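Local coordinates for protein ALDH21) (Physcomitrella patens subsp. patens, PDB 5MZ5) that is an NADP(+)-dependent succinic semialdehyde dehydrogenase of the aldehyde dehydrogenase family, oxidising its aldehyde substrate to succinate, at residues Cys292-Tyr297 against Gln306-Gly311; Glu335-Phe340 against Gly382-Thr387. All coordinates share one frame; numbering follows the deposited sequence.

Both contacts reach the same sheet and follow each other along the chain, their centres about 14 Å apart. Interaction 1 holds helix 301-313 against strand 290-294; interaction 2 joins the next helix, 333-345, to strand 384-387. The two helices are neighbours, and Phe340 carries the packing across, its CE1 3.6 Å from Leu308 O. A second junction forms where Tyr297 OH lies 2.9 Å from Glu335 OE1, a probable hydrogen bond, with Val336 packed against the same tyrosine. Interaction 1 is the closer to the substrate pocket, the side chain of Leu308 lying about 11 Å from that of Tyr314, a succinate-binding residue; interaction 2 is remote from the annotated sites.

Interaction 1: residues Cys292-Tyr297 against Gln306-Gly311; sequences CIVDDY and QRLING
Leu308 turns its CG opposite its own carbonyl carbon (chi1 -68°), the second torsion sets CD1 anti to CA, and the two methyls reach from helix 301-313 down to strand 290-294, where Cys292 and Val294 point back at them. On Cys292, a chi1 of -172° places SG opposite the backbone nitrogen, and the sulfur comes within 3.9 Å of Leu308 CD2. Two residues further along the strand, Val294 offers a single branch: its CG2 lies 3.8 Å from Leu308 CD1 and 3.9 Å from Leu308 CD2, so this one methyl meets both arms of the leucine fork. The side chains of Val294 and Leu308 meet at a slant. Met323 of the neighbouring strand 323-329 touches both Cys292 and Leu308, while Leu326 packs on Val294; the backbones of Cys292 and Val294 are hydrogen-bonded to that same strand, which completes the beta-alpha-beta unit with 290-294 and helix 301-313. Here Cys292 serves as a packing residue, unlike Cys320, which belongs to the succinate and NADP(+) sites of this enzyme. With only apolar methyls and a buried sulfur meeting across the interface, at this point the helix rests on the strand through dispersion and the exclusion of water, without directional bonds between the two segments.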
# COMPACT_ATOMS: atom_id res chain seq x y z
N CYS A 292 3.87 -20.75 25.64
CA CYS A 292 3.76 -21.58 24.44
C CYS A 292 2.74 -22.67 24.71
O CYS A 292 2.80 -23.31 25.76
CB CYS A 292 5.11 -22.17 24.02
SG CYS A 292 5.08 -23.04 22.42
N ILE A 293 1.82 -22.88 23.76
CA ILE A 293 0.82 -23.94 23.78
C ILE A 293 1.33 -25.09 22.89
O ILE A 293 1.74 -24.85 21.76
CB ILE A 293 -0.58 -23.46 23.32
CG1 ILE A 293 -1.17 -22.44 24.31
CG2 ILE A 293 -1.54 -24.66 23.12
CD1 ILE A 293 -2.55 -21.86 23.93
N VAL A 294 1.32 -26.32 23.41
CA VAL A 294 1.66 -27.52 22.66
C VAL A 294 0.36 -28.34 22.59
O VAL A 294 -0.00 -28.99 23.57
CB VAL A 294 2.88 -28.31 23.22
CG1 VAL A 294 3.10 -29.64 22.46
CG2 VAL A 294 4.14 -27.46 23.16
N ASP A 295 -0.37 -28.24 21.47
CA ASP A 295 -1.62 -28.98 21.26
C ASP A 295 -1.45 -30.13 20.27
O ASP A 295 -2.34 -30.95 20.10
CB ASP A 295 -2.77 -28.04 20.83
CG ASP A 295 -4.17 -28.57 21.16
OD1 ASP A 295 -4.50 -28.69 22.36
OD2 ASP A 295 -4.94 -28.81 20.22
N ASP A 296 -0.27 -30.21 19.63
CA ASP A 296 0.13 -31.20 18.63
C ASP A 296 1.66 -31.17 18.49
O ASP A 296 2.30 -30.24 18.98
CB ASP A 296 -0.49 -30.87 17.24
CG ASP A 296 -1.88 -31.42 16.98
OD1 ASP A 296 -2.07 -32.65 17.16
OD2 ASP A 296 -2.74 -30.65 16.53
N TYR A 297 2.23 -32.17 17.80
CA TYR A 297 3.66 -32.24 17.48
C TYR A 297 3.74 -31.85 16.01
O TYR A 297 3.11 -32.50 15.17
CB TYR A 297 4.24 -33.65 17.69
CG TYR A 297 4.01 -34.25 19.06
CD1 TYR A 297 3.94 -33.44 20.20
CD2 TYR A 297 3.95 -35.63 19.24
CE1 TYR A 297 3.73 -33.99 21.46
CE2 TYR A 297 3.76 -36.19 20.50
CZ TYR A 297 3.66 -35.37 21.61
OH TYR A 297 3.48 -35.91 22.85
N GLN A 306 12.95 -29.86 20.07
CA GLN A 306 14.08 -29.01 19.68
C GLN A 306 13.71 -27.53 19.70
O GLN A 306 14.50 -26.72 20.17
CB GLN A 306 14.62 -29.39 18.29
CG GLN A 306 15.45 -30.68 18.26
CD GLN A 306 15.63 -31.27 16.87
OE1 GLN A 306 15.32 -30.67 15.83
NE2 GLN A 306 16.16 -32.49 16.83
N ARG A 307 12.50 -27.19 19.19
CA ARG A 307 12.05 -25.79 19.15
C ARG A 307 11.66 -25.29 20.53
O ARG A 307 11.90 -24.12 20.83
CB ARG A 307 10.92 -25.60 18.12
CG ARG A 307 11.35 -25.98 16.69
CD ARG A 307 12.02 -24.85 15.96
NE ARG A 307 13.43 -24.69 16.31
CZ ARG A 307 14.09 -23.54 16.24
NH1 ARG A 307 13.47 -22.43 15.86
NH2 ARG A 307 15.38 -23.49 16.57
N LEU A 308 11.12 -26.18 21.38
CA LEU A 308 10.77 -25.84 22.76
C LEU A 308 12.04 -25.60 23.59
O LEU A 308 12.06 -24.71 24.45
CB LEU A 308 9.92 -26.93 23.40
CG LEU A 308 8.51 -27.12 22.85
CD1 LEU A 308 7.83 -28.27 23.57
CD2 LEU A 308 7.69 -25.84 22.94
N ILE A 309 13.11 -26.37 23.29
CA ILE A 309 14.44 -26.22 23.93
C ILE A 309 15.02 -24.85 23.53
O ILE A 309 15.47 -24.10 24.40
CB ILE A 309 15.38 -27.41 23.58
CG1 ILE A 309 14.95 -28.71 24.29
CG2 ILE A 309 16.89 -27.08 23.82
CD1 ILE A 309 15.12 -28.74 25.91
N ASN A 310 14.96 -24.51 22.21
CA ASN A 310 15.43 -23.21 21.72
C ASN A 310 14.67 -22.07 22.43
O ASN A 310 15.30 -21.15 22.95
CB ASN A 310 15.31 -23.12 20.19
CG ASN A 310 15.72 -21.75 19.65
OD1 ASN A 310 16.90 -21.40 19.59
ND2 ASN A 310 14.74 -20.91 19.35
N GLY A 311 13.36 -22.19 22.50
CA GLY A 311 12.53 -21.19 23.16
C GLY A 311 12.87 -20.97 24.62
O GLY A 311 13.08 -19.83 25.06

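Interaction 2: residues Glu335-Phe340 against Gly382-Thr387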
# COMPACT_ATOMS: atom_id res chain seq x y z
N GLU A 335 4.57 -37.53 27.65
CA GLU A 335 5.52 -37.71 26.55
C GLU A 335 6.39 -36.45 26.35
O GLU A 335 7.61 -36.58 26.23
CB GLU A 335 4.79 -38.12 25.27
CG GLU A 335 5.73 -38.60 24.18
CD GLU A 335 5.08 -39.12 22.91
OE1 GLU A 335 3.93 -38.74 22.61
OE2 GLU A 335 5.76 -39.90 22.19
N VAL A 336 5.77 -35.26 26.35
CA VAL A 336 6.45 -33.97 26.20
C VAL A 336 7.39 -33.72 27.38
O VAL A 336 8.57 -33.47 27.16
CB VAL A 336 5.47 -32.78 25.92
CG1 VAL A 336 6.19 -31.43 25.94
CG2 VAL A 336 4.76 -32.98 24.59
N LYS A 337 6.89 -33.84 28.62
CA LYS A 337 7.67 -33.66 29.85
C LYS A 337 8.93 -34.55 29.85
O LYS A 337 10.02 -34.07 30.10
CB LYS A 337 6.79 -33.93 31.09
CG LYS A 337 7.53 -33.82 32.43
CD LYS A 337 6.57 -33.78 33.61
CE LYS A 337 6.07 -35.12 34.06
NZ LYS A 337 5.42 -35.04 35.40
N GLU A 338 8.76 -35.84 29.52
CA GLU A 338 9.85 -36.81 29.46
C GLU A 338 10.92 -36.37 28.43
O GLU A 338 12.10 -36.25 28.78
CB GLU A 338 9.27 -38.20 29.14
CG GLU A 338 10.25 -39.34 29.21
CD GLU A 338 9.72 -40.61 28.58
OE1 GLU A 338 9.52 -40.61 27.34
OE2 GLU A 338 9.51 -41.60 29.31
N GLY A 339 10.49 -36.13 27.18
CA GLY A 339 11.37 -35.71 26.10
C GLY A 339 12.04 -34.37 26.33
O GLY A 339 13.24 -34.22 26.06
N PHE A 340 11.27 -33.39 26.85
CA PHE A 340 11.75 -32.05 27.15
C PHE A 340 12.80 -32.06 28.26
O PHE A 340 13.89 -31.53 28.04
CB PHE A 340 10.59 -31.08 27.46
CG PHE A 340 10.94 -29.63 27.65
CD1 PHE A 340 11.38 -28.85 26.58
CD2 PHE A 340 10.77 -29.01 28.89
CE1 PHE A 340 11.69 -27.50 26.75
CE2 PHE A 340 11.06 -27.65 29.05
CZ PHE A 340 11.52 -26.91 27.99
N GLY A 382 5.05 -24.58 46.31
CA GLY A 382 4.39 -25.76 45.76
C GLY A 382 4.86 -26.27 44.41
O GLY A 382 4.41 -27.34 43.98
N GLY A 383 5.75 -25.54 43.74
CA GLY A 383 6.30 -25.96 42.45
C GLY A 383 7.17 -27.20 42.55
O GLY A 383 7.94 -27.35 43.50
N LYS A 384 7.05 -28.10 41.57
CA LYS A 384 7.84 -29.34 41.56
C LYS A 384 9.04 -29.19 40.61
O LYS A 384 8.86 -29.06 39.39
CB LYS A 384 6.97 -30.56 41.21
CG LYS A 384 7.71 -31.89 41.33
CD LYS A 384 6.95 -33.02 40.65
CE LYS A 384 7.79 -34.26 40.48
NZ LYS A 384 7.21 -35.20 39.49
N LEU A 385 10.26 -29.21 41.18
CA LEU A 385 11.49 -29.10 40.41
C LEU A 385 11.74 -30.40 39.64
O LEU A 385 11.85 -31.47 40.24
CB LEU A 385 12.67 -28.76 41.35
CG LEU A 385 14.04 -28.49 40.70
CD1 LEU A 385 14.05 -27.16 39.94
CD2 LEU A 385 15.12 -28.49 41.75
N LEU A 386 11.76 -30.30 38.29
CA LEU A 386 11.96 -31.47 37.42
C LEU A 386 13.43 -31.69 37.09
O LEU A 386 13.85 -32.84 36.92
CB LEU A 386 11.11 -31.40 36.15
CG LEU A 386 9.59 -31.28 36.33
CD1 LEU A 386 8.90 -31.22 34.96
CD2 LEU A 386 9.02 -32.42 37.20
N THR A 387 14.21 -30.59 37.00
CA THR A 387 15.65 -30.60 36.71
C THR A 387 16.26 -29.22 37.00
O THR A 387 15.54 -28.22 37.02
CB THR A 387 15.90 -31.07 35.26
OG1 THR A 387 17.29 -31.33 35.07
CG2 THR A 387 15.37 -30.08 34.20
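Lys337 reaches from helix 333-345 across Leu386 of strand 384-387, the two side chains crossing at about a right angle. Its CB stands back, 5.2 Å from Leu386 CD1, and serves as the root of the arm. With chi1 at 178° the chain leaves in an extended course, bringing CG to 3.9 Å from Leu386 CD1. The next carbon, CD, makes the nearest approach, 3.7 Å from that same methyl. The lysine then bends at chi3 (82°), which draws CE away to 4.9 Å from Leu386 CD1 and turns the ammonium group aside. At the tip, NZ forms a salt bridge with Glu402 of strand 395-402 and lies 4.5 Å from the NZ of Lys384, which comes in on a fully extended chain. Glu402, also touched by the Lys384 side chain, probably offsets the repulsion between the two ammonium groups. Leu386 is packed further by Val341, Val400 and Leu422, so the aliphatic part of Lys337 closes over the edge of an apolar patch while its ammonium group pairs with Glu402. Just before the strand, Gly382 ends helix 365-380 in a Schellman motif, its positive phi turning the chain toward Lys384. The contact joins this edge of the sheet, where 384-387 runs antiparallel to 395-402, to helix 333-345, within the alpha/beta fold of the aldehyde dehydrogenase family.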